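Local coordinates for Alpha/beta hydrolase fold protein (Ochrobactrum, PDB 4G8B) that hydrolyses the lactone ring of N-acyl homoserine lactones, bacterial signalling molecules, using an alpha/beta-hydrolase fold with a cap domain, at residues L28-N33 with A96-W101; Y75-Y80 with R186-K191; E219-L224 with A246-F251. The protein carries 1 engineered substitution. All coordinates share one frame; numbering follows the deposited sequence.

Contact 1. Residues L28-N33 with A96-W101. With HL6 (N-[(3S)-2-oxotetrahydrofuran-3-yl]hexanamide), chain C.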
# COMPACT_ATOMS: atom_id res chain seq x y z
N LEU A 28 -0.46 2.50 -9.83
CA LEU A 28 0.66 2.19 -8.95
C LEU A 28 0.13 1.39 -7.77
O LEU A 28 -0.78 1.85 -7.08
CB LEU A 28 1.31 3.49 -8.47
CG LEU A 28 2.30 3.35 -7.30
CD1 LEU A 28 3.52 2.53 -7.69
CD2 LEU A 28 2.72 4.72 -6.75
N MET A 29 0.69 0.20 -7.54
CA MET A 29 0.34 -0.62 -6.38
C MET A 29 1.51 -0.62 -5.41
O MET A 29 2.63 -0.95 -5.80
CB MET A 29 0.02 -2.05 -6.81
CG MET A 29 -1.15 -2.15 -7.78
SD MET A 29 -1.61 -3.85 -8.19
CE MET A 29 -2.52 -4.30 -6.72
N ILE A 30 1.25 -0.23 -4.16
CA ILE A 30 2.30 -0.11 -3.15
C ILE A 30 2.11 -1.17 -2.08
O ILE A 30 1.08 -1.21 -1.39
CB ILE A 30 2.30 1.29 -2.48
CG1 ILE A 30 2.27 2.40 -3.53
CG2 ILE A 30 3.52 1.43 -1.57
CD1 ILE A 30 2.09 3.79 -2.93
N HIS A 31 3.09 -2.06 -1.95
CA HIS A 31 3.02 -3.17 -1.02
C HIS A 31 3.15 -2.73 0.43
O HIS A 31 3.41 -1.56 0.72
CB HIS A 31 4.08 -4.22 -1.37
CG HIS A 31 5.49 -3.76 -1.12
ND1 HIS A 31 6.04 -3.72 0.14
CD2 HIS A 31 6.46 -3.35 -1.97
CE1 HIS A 31 7.29 -3.28 0.05
NE2 HIS A 31 7.57 -3.06 -1.22
N GLY A 32 2.97 -3.68 1.33
CA GLY A 32 3.00 -3.40 2.75
C GLY A 32 4.31 -3.70 3.46
O GLY A 32 5.34 -4.03 2.85
N ASN A 33 4.25 -3.60 4.78
CA ASN A 33 5.39 -3.75 5.66
C ASN A 33 6.01 -5.14 5.50
O ASN A 33 5.34 -6.15 5.71
CB ASN A 33 4.88 -3.51 7.08
CG ASN A 33 5.95 -3.60 8.15
OD1 ASN A 33 7.00 -4.21 7.98
ND2 ASN A 33 5.64 -3.02 9.30
N ALA A 96 -1.13 8.47 -12.17
CA ALA A 96 -1.55 7.14 -11.80
C ALA A 96 -2.71 7.16 -10.82
O ALA A 96 -2.85 8.10 -10.02
CB ALA A 96 -0.37 6.38 -11.19
N VAL A 97 -3.55 6.14 -10.89
CA VAL A 97 -4.38 5.77 -9.76
C VAL A 97 -3.44 5.02 -8.83
O VAL A 97 -2.56 4.30 -9.29
CB VAL A 97 -5.55 4.87 -10.20
CG1 VAL A 97 -6.33 4.36 -8.99
CG2 VAL A 97 -6.45 5.63 -11.16
N VAL A 98 -3.61 5.19 -7.52
CA VAL A 98 -2.72 4.53 -6.57
C VAL A 98 -3.52 3.57 -5.70
O VAL A 98 -4.60 3.92 -5.21
CB VAL A 98 -1.96 5.55 -5.67
CG1 VAL A 98 -1.12 4.83 -4.61
CG2 VAL A 98 -1.08 6.44 -6.52
N PHE A 99 -3.00 2.35 -5.54
CA PHE A 99 -3.53 1.39 -4.59
C PHE A 99 -2.45 1.12 -3.56
O PHE A 99 -1.30 0.84 -3.91
CB PHE A 99 -3.89 0.06 -5.28
CG PHE A 99 -4.13 -1.05 -4.30
CD1 PHE A 99 -5.33 -1.12 -3.60
CD2 PHE A 99 -3.14 -1.97 -4.03
CE1 PHE A 99 -5.55 -2.12 -2.67
CE2 PHE A 99 -3.35 -2.98 -3.09
CZ PHE A 99 -4.55 -3.05 -2.42
N GLY A 100 -2.81 1.19 -2.28
CA GLY A 100 -1.85 0.93 -1.22
C GLY A 100 -2.37 -0.12 -0.26
O GLY A 100 -3.52 -0.02 0.18
N TRP A 101 -1.53 -1.09 0.06
CA TRP A 101 -1.84 -2.19 0.96
C TRP A 101 -1.10 -2.03 2.29
O TRP A 101 0.14 -2.04 2.33
CB TRP A 101 -1.42 -3.52 0.32
CG TRP A 101 -1.60 -4.71 1.22
CD1 TRP A 101 -2.66 -4.97 2.05
CD2 TRP A 101 -0.67 -5.79 1.39
NE1 TRP A 101 -2.45 -6.16 2.72
CE2 TRP A 101 -1.24 -6.68 2.33
CE3 TRP A 101 0.57 -6.11 0.82
CZ2 TRP A 101 -0.60 -7.86 2.73
CZ3 TRP A 101 1.21 -7.28 1.23
CH2 TRP A 101 0.62 -8.14 2.17
N HL6 C . 0.86 -2.01 8.62
C1 HL6 C . 1.29 -3.85 7.02
O1 HL6 C . 1.78 -3.24 6.06
C2 HL6 C . 0.08 -5.53 8.15
O2 HL6 C . 0.68 -5.15 6.91
C3 HL6 C . 0.24 -4.34 9.10
O3 HL6 C . 2.95 -1.76 9.28
C4 HL6 C . 1.25 -3.40 8.45
C5 HL6 C . 1.85 -1.26 9.06
C6 HL6 C . 1.58 0.21 9.25
C7 HL6 C . 2.19 0.72 10.55
C8 HL6 C . 1.29 0.39 11.73
C9 HL6 C . 1.09 1.62 12.61
C10 HL6 C . 2.40 2.08 13.23
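Leu28, Met29 and Ile30 pair with Val98, Phe99 and Gly100 as parallel strand neighbours, a worked example of how the alpha/beta-hydrolase sheet carries its loops to the substrate. Four backbone hydrogen bonds form the ladder: Leu28 N gives to Val97 O, Phe99 N to Leu28 O (2.7 Å), Ile30 N to Phe99 O, and Trp101 N to Ile30 O (3.0 Å). CA-H...O contacts from Val98 to Leu28 O and from Met29 to Phe99 O supplement them.

Apolar contacts divide between the two faces of the sheet. On one, each Val98 methyl has its own partner: CG2 lies 4.2 Å from Leu28 CD2, whose side chain runs alongside, and CG1 lies 3.8 Å from Ile30 CD1. On the other, a bend at the last torsion of Met29 (chi3 78°) brings CE to 3.6 Å from Phe99 CD2.

Past the end of strand 28-30, Gly32 N packs 3.5 Å from Trp101 CE3, and any side chain at Gly32 would run into both Trp101 O and the lactone carbonyl O1. Polar contacts to the ligand follow. Asn33 N donates to that O1 over 2.8 Å in a nearly straight bond (173°), while Asn33 ND2 holds the amide O3. The backbone N-H groups of Asn33 and Leu103, both bonded to the ligand, are consistent with the oxyanion hole of the family.

Strand 97-101 leads into the engineered Gly102. Strands 52-57 and 120-124 flank the pair; helix 103-111 covers Leu28 and Ile30, and helix 255-271 packs on Val97.

Contact 2. Residues Y75-Y80 with R186-K191; sequences YSMEGY and RIMFEK. With HL6 (N-[(3S)-2-oxotetrahydrofuran-3-yl]hexanamide), chain C.
Met188 meets the start of helix 77-91 along much of its length. Its CB lies 3.9 Å from Tyr75 O; CG, anti to the backbone N (chi1 176°), then approaches the edge of the Tyr80 ring, 4.3 Å from CE2. A bend at chi2 (-83°) puts SD 4.0 Å from Met77 CE, and a further bend at chi3 turns CE toward the ligand. Met188 CE ends 3.9 Å from HL6 O3, the amide oxygen, and both methionines also touch ligand C7, bordering the acyl chain. Replacing Met188 with an alanine would probably leave Met77 CE without its sulfur neighbour and open a gap beside the ligand.

Beside this apolar seam, Ile187 CG2 presses against Tyr75 O at 3.4 Å, and Lys191 CD lies against Ser76 CB. Lys191 NZ donates to one water that weakly bonds Tyr75 O. Another water bridges the two backbones, accepting from Met77 N and donating to Met188 O. Ser76 is the N-cap of helix 77-91, its OG accepting from Gly79 N.

Helix 182-193, which lies between strands 120-124 and 211-216 in the chain and so probably belongs to the cap, thus rests on the N-terminal end of helix 77-91; helix 103-111 also packs on this end, through Met77 and Tyr80.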
# COMPACT_ATOMS: atom_id res chain seq x y z
N TYR A 75 13.04 5.42 5.57
CA TYR A 75 12.19 4.45 6.25
C TYR A 75 11.15 5.14 7.13
O TYR A 75 11.27 5.18 8.36
CB TYR A 75 13.06 3.48 7.06
CG TYR A 75 13.97 2.57 6.26
CD1 TYR A 75 13.70 2.24 4.93
CD2 TYR A 75 15.11 2.02 6.85
CE1 TYR A 75 14.55 1.38 4.22
CE2 TYR A 75 15.95 1.17 6.16
CZ TYR A 75 15.67 0.85 4.84
OH TYR A 75 16.50 0.00 4.14
N SER A 76 10.16 5.73 6.49
CA SER A 76 9.04 6.35 7.17
C SER A 76 7.93 6.44 6.14
O SER A 76 8.19 6.37 4.94
CB SER A 76 9.40 7.75 7.68
OG SER A 76 9.65 8.63 6.59
N MET A 77 6.71 6.59 6.59
CA MET A 77 5.61 6.69 5.65
C MET A 77 5.87 7.81 4.65
O MET A 77 5.66 7.64 3.44
CB MET A 77 4.31 6.90 6.41
CG MET A 77 3.90 5.65 7.18
SD MET A 77 2.70 6.00 8.46
CE MET A 77 2.40 4.36 9.10
N GLU A 78 6.32 8.96 5.14
CA GLU A 78 6.57 10.10 4.26
C GLU A 78 7.81 9.90 3.38
O GLU A 78 7.83 10.31 2.21
CB GLU A 78 6.59 11.41 5.05
CG GLU A 78 7.73 11.58 6.05
CD GLU A 78 7.43 11.02 7.45
OE1 GLU A 78 6.57 10.12 7.61
OE2 GLU A 78 8.10 11.47 8.40
N GLY A 79 8.84 9.24 3.91
CA GLY A 79 10.03 8.95 3.13
C GLY A 79 9.75 7.98 1.99
O GLY A 79 10.26 8.13 0.88
N TYR A 80 8.95 6.96 2.27
CA TYR A 80 8.52 6.03 1.24
C TYR A 80 7.68 6.74 0.17
O TYR A 80 7.78 6.43 -1.02
CB TYR A 80 7.70 4.91 1.85
CG TYR A 80 8.45 3.89 2.69
CD1 TYR A 80 9.62 3.28 2.23
CD2 TYR A 80 7.97 3.53 3.94
CE1 TYR A 80 10.29 2.33 3.01
CE2 TYR A 80 8.63 2.59 4.72
CZ TYR A 80 9.77 1.99 4.25
OH TYR A 80 10.40 1.05 5.03
N ARG A 186 11.57 -0.84 12.46
CA ARG A 186 11.73 -0.10 13.70
C ARG A 186 11.59 1.40 13.48
O ARG A 186 10.86 2.09 14.20
CB ARG A 186 13.08 -0.42 14.34
CG ARG A 186 13.41 0.47 15.53
CD ARG A 186 14.69 0.05 16.24
NE ARG A 186 15.81 -0.18 15.33
CZ ARG A 186 16.56 0.78 14.80
NH1 ARG A 186 16.32 2.06 15.06
NH2 ARG A 186 17.57 0.46 13.99
N ILE A 187 12.29 1.91 12.48
CA ILE A 187 12.30 3.34 12.26
C ILE A 187 10.94 3.84 11.78
O ILE A 187 10.45 4.86 12.26
CB ILE A 187 13.43 3.75 11.29
CG1 ILE A 187 14.79 3.39 11.89
CG2 ILE A 187 13.36 5.24 11.01
CD1 ILE A 187 15.94 3.49 10.91
N MET A 188 10.31 3.13 10.85
CA MET A 188 9.02 3.57 10.35
C MET A 188 8.01 3.66 11.50
O MET A 188 7.24 4.62 11.62
CB MET A 188 8.52 2.63 9.26
CG MET A 188 7.12 2.93 8.72
SD MET A 188 5.79 2.25 9.74
CE MET A 188 6.08 0.49 9.55
N PHE A 189 8.02 2.64 12.36
CA PHE A 189 7.09 2.60 13.48
C PHE A 189 7.34 3.74 14.46
O PHE A 189 6.40 4.39 14.93
CB PHE A 189 7.21 1.25 14.18
CG PHE A 189 6.23 1.05 15.29
CD1 PHE A 189 4.92 0.70 15.01
CD2 PHE A 189 6.61 1.20 16.61
CE1 PHE A 189 4.01 0.51 16.03
CE2 PHE A 189 5.70 1.02 17.64
CZ PHE A 189 4.40 0.67 17.34
N GLU A 190 8.60 4.00 14.78
CA GLU A 190 8.95 5.08 15.70
C GLU A 190 8.54 6.44 15.14
O GLU A 190 8.03 7.31 15.86
CB GLU A 190 10.46 5.08 15.99
CG GLU A 190 10.95 6.26 16.82
CD GLU A 190 11.50 7.40 15.97
OE1 GLU A 190 12.40 7.14 15.15
OE2 GLU A 190 11.03 8.55 16.13
N LYS A 191 8.77 6.63 13.85
CA LYS A 191 8.47 7.92 13.25
C LYS A 191 6.99 8.18 13.18
O LYS A 191 6.54 9.32 13.35
CB LYS A 191 9.14 8.07 11.91
CG LYS A 191 10.62 8.13 12.10
CD LYS A 191 11.36 8.58 10.89
CE LYS A 191 12.79 8.85 11.29
NZ LYS A 191 13.58 9.33 10.14
N HL6 C . 0.86 -2.01 8.62
C1 HL6 C . 1.29 -3.85 7.02
O1 HL6 C . 1.78 -3.24 6.06
C2 HL6 C . 0.08 -5.53 8.15
O2 HL6 C . 0.68 -5.15 6.91
C3 HL6 C . 0.24 -4.34 9.10
O3 HL6 C . 2.95 -1.76 9.28
C4 HL6 C . 1.25 -3.40 8.45
C5 HL6 C . 1.85 -1.26 9.06
C6 HL6 C . 1.58 0.21 9.25
C7 HL6 C . 2.19 0.72 10.55
C8 HL6 C . 1.29 0.39 11.73
C9 HL6 C . 1.09 1.62 12.61
C10 HL6 C . 2.40 2.08 13.23
O HOH W 1 13.34 7.22 8.31
O HOH W 2 12.06 9.35 7.05
O HOH W 3 6.50 6.40 9.50

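Contact 3. Residues E219-L224 with A246-F251. With HL6 (N-[(3S)-2-oxotetrahydrofuran-3-yl]hexanamide), chain C.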
# COMPACT_ATOMS: atom_id res chain seq x y z
N GLU A 219 -10.43 -9.16 8.77
CA GLU A 219 -9.20 -8.41 9.02
C GLU A 219 -8.67 -8.68 10.42
O GLU A 219 -9.34 -8.40 11.40
CB GLU A 219 -9.50 -6.93 8.87
CG GLU A 219 -8.86 -6.29 7.68
CD GLU A 219 -7.36 -6.16 7.83
OE1 GLU A 219 -6.72 -5.72 6.86
OE2 GLU A 219 -6.82 -6.48 8.92
N PRO A 220 -7.44 -9.21 10.53
CA PRO A 220 -6.85 -9.43 11.85
C PRO A 220 -6.08 -8.22 12.38
O PRO A 220 -5.70 -8.21 13.55
CB PRO A 220 -5.91 -10.61 11.62
CG PRO A 220 -5.48 -10.47 10.21
CD PRO A 220 -6.65 -9.86 9.46
N PHE A 221 -5.84 -7.21 11.54
CA PHE A 221 -5.05 -6.05 11.95
C PHE A 221 -5.85 -4.77 12.07
O PHE A 221 -5.51 -3.91 12.88
CB PHE A 221 -3.90 -5.82 10.97
CG PHE A 221 -2.92 -6.94 10.93
CD1 PHE A 221 -1.99 -7.10 11.95
CD2 PHE A 221 -2.92 -7.85 9.89
CE1 PHE A 221 -1.10 -8.14 11.92
CE2 PHE A 221 -2.02 -8.90 9.86
CZ PHE A 221 -1.11 -9.04 10.87
N VAL A 222 -6.89 -4.62 11.26
CA VAL A 222 -7.60 -3.35 11.15
C VAL A 222 -8.97 -3.40 11.79
O VAL A 222 -9.73 -4.34 11.56
CB VAL A 222 -7.74 -2.94 9.67
CG1 VAL A 222 -8.52 -1.64 9.55
CG2 VAL A 222 -6.37 -2.81 9.02
N GLU A 223 -9.31 -2.39 12.58
CA GLU A 223 -10.65 -2.28 13.16
C GLU A 223 -11.62 -1.72 12.12
O GLU A 223 -11.65 -0.50 11.87
CB GLU A 223 -10.62 -1.37 14.39
CG GLU A 223 -9.81 -1.92 15.56
CD GLU A 223 -10.55 -2.99 16.36
OE1 GLU A 223 -11.63 -3.46 15.93
OE2 GLU A 223 -10.05 -3.37 17.44
N LEU A 224 -12.43 -2.60 11.54
CA LEU A 224 -13.31 -2.21 10.44
C LEU A 224 -14.40 -1.22 10.84
O LEU A 224 -14.81 -0.39 10.03
CB LEU A 224 -13.93 -3.43 9.76
CG LEU A 224 -12.92 -4.36 9.09
CD1 LEU A 224 -13.65 -5.50 8.40
CD2 LEU A 224 -12.03 -3.60 8.12
N ALA A 246 -12.11 -13.11 3.42
CA ALA A 246 -10.79 -12.56 3.22
C ALA A 246 -10.40 -11.80 4.48
O ALA A 246 -11.26 -11.40 5.26
CB ALA A 246 -10.79 -11.62 2.02
N GLY A 247 -9.10 -11.62 4.67
CA GLY A 247 -8.59 -10.90 5.82
C GLY A 247 -7.80 -9.68 5.40
O GLY A 247 -8.33 -8.76 4.78
N HIS A 248 -6.51 -9.68 5.73
CA HIS A 248 -5.67 -8.52 5.49
C HIS A 248 -5.30 -8.30 4.03
O HIS A 248 -4.90 -7.21 3.65
CB HIS A 248 -4.39 -8.64 6.32
CG HIS A 248 -3.58 -7.39 6.38
ND1 HIS A 248 -4.12 -6.17 6.73
CD2 HIS A 248 -2.26 -7.17 6.18
CE1 HIS A 248 -3.17 -5.25 6.73
NE2 HIS A 248 -2.03 -5.83 6.39
N ALA A 249 -5.41 -9.35 3.21
CA ALA A 249 -4.89 -9.30 1.84
C ALA A 249 -5.91 -9.79 0.80
O ALA A 249 -5.66 -10.75 0.08
CB ALA A 249 -3.59 -10.10 1.74
N PRO A 250 -7.06 -9.10 0.70
CA PRO A 250 -8.12 -9.60 -0.20
C PRO A 250 -7.70 -9.67 -1.66
O PRO A 250 -8.28 -10.46 -2.41
CB PRO A 250 -9.26 -8.59 0.01
CG PRO A 250 -8.58 -7.35 0.57
CD PRO A 250 -7.48 -7.90 1.45
N PHE A 251 -6.70 -8.88 -2.06
CA PHE A 251 -6.23 -8.91 -3.45
C PHE A 251 -5.65 -10.27 -3.84
O PHE A 251 -5.61 -10.60 -5.03
CB PHE A 251 -5.22 -7.78 -3.69
CG PHE A 251 -4.02 -7.87 -2.79
CD1 PHE A 251 -3.99 -7.20 -1.57
CD2 PHE A 251 -2.95 -8.68 -3.14
CE1 PHE A 251 -2.89 -7.32 -0.73
CE2 PHE A 251 -1.85 -8.81 -2.29
CZ PHE A 251 -1.83 -8.13 -1.09
N HL6 C . 0.86 -2.01 8.62
C1 HL6 C . 1.29 -3.85 7.02
O1 HL6 C . 1.78 -3.24 6.06
C2 HL6 C . 0.08 -5.53 8.15
O2 HL6 C . 0.68 -5.15 6.91
C3 HL6 C . 0.24 -4.34 9.10
O3 HL6 C . 2.95 -1.76 9.28
C4 HL6 C . 1.25 -3.40 8.45
C5 HL6 C . 1.85 -1.26 9.06
C6 HL6 C . 1.58 0.21 9.25
C7 HL6 C . 2.19 0.72 10.55
C8 HL6 C . 1.29 0.39 11.73
C9 HL6 C . 1.09 1.62 12.61
C10 HL6 C . 2.40 2.08 13.23
O HOH W 4 -8.25 -5.79 4.21
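Glu219 and His248 form the acid-histidine pair expected of the alpha/beta-hydrolase fold, on loops following strands 211-216 and 241-243, and consistent with two members of the family's triad. The tight part is centred on their bond: His248 ND1 donates to the syn side of Glu219 OE1 at 2.6 Å. Carboxylate and imidazole planes stand 83° apart, yet OE1 remains near the plane of the ring. The other oxygen, OE2, is gripped by two backbone donors, Phe221 N and Val222 N, the latter coming from above the carboxylate plane; together they fix the rotation of the acid. Phe221 completes the packing with a T-shaped stack, its edge toward one face of the imidazole and CD2 3.6 Å from His248 CG.

The other side is looser. Exposed Pro220 touches with its CD, 3.7 Å from His248 N and also near His248 CB. Away from the imidazole a water bridges the loops, donating to Glu219 OE1 (3.1 Å) and to Gly247 O (3.0 Å).

The carbonyl of His248 accepts from Trp101 NE1. At the far nitrogen of the imidazole, His248 NE2 donates to the lactone ring oxygen O2 over 2.8 Å, with an N-H...O angle of 149°.

How the contacts relate
Three contacts converge on a single lactone from different parts of one fold. Contact 1 lies near the centre of the molecule, its own centre about 16 Å from the centre of each of the others; contacts 2 and 3 come no nearer than about 11 Å between atoms, and the ligand lies between them. Contacts 1 and 2 interleave along the chain, helix 77-91 leading into strand 97-101, and they meet where Asn33 ND2 approaches Met188 CE. Contact 3 comes later, after both have closed, but touches contact 1 through Trp101. Sheet, probable cap helix and late loops are thus brought together around the substrate by folding, not by closeness in sequence.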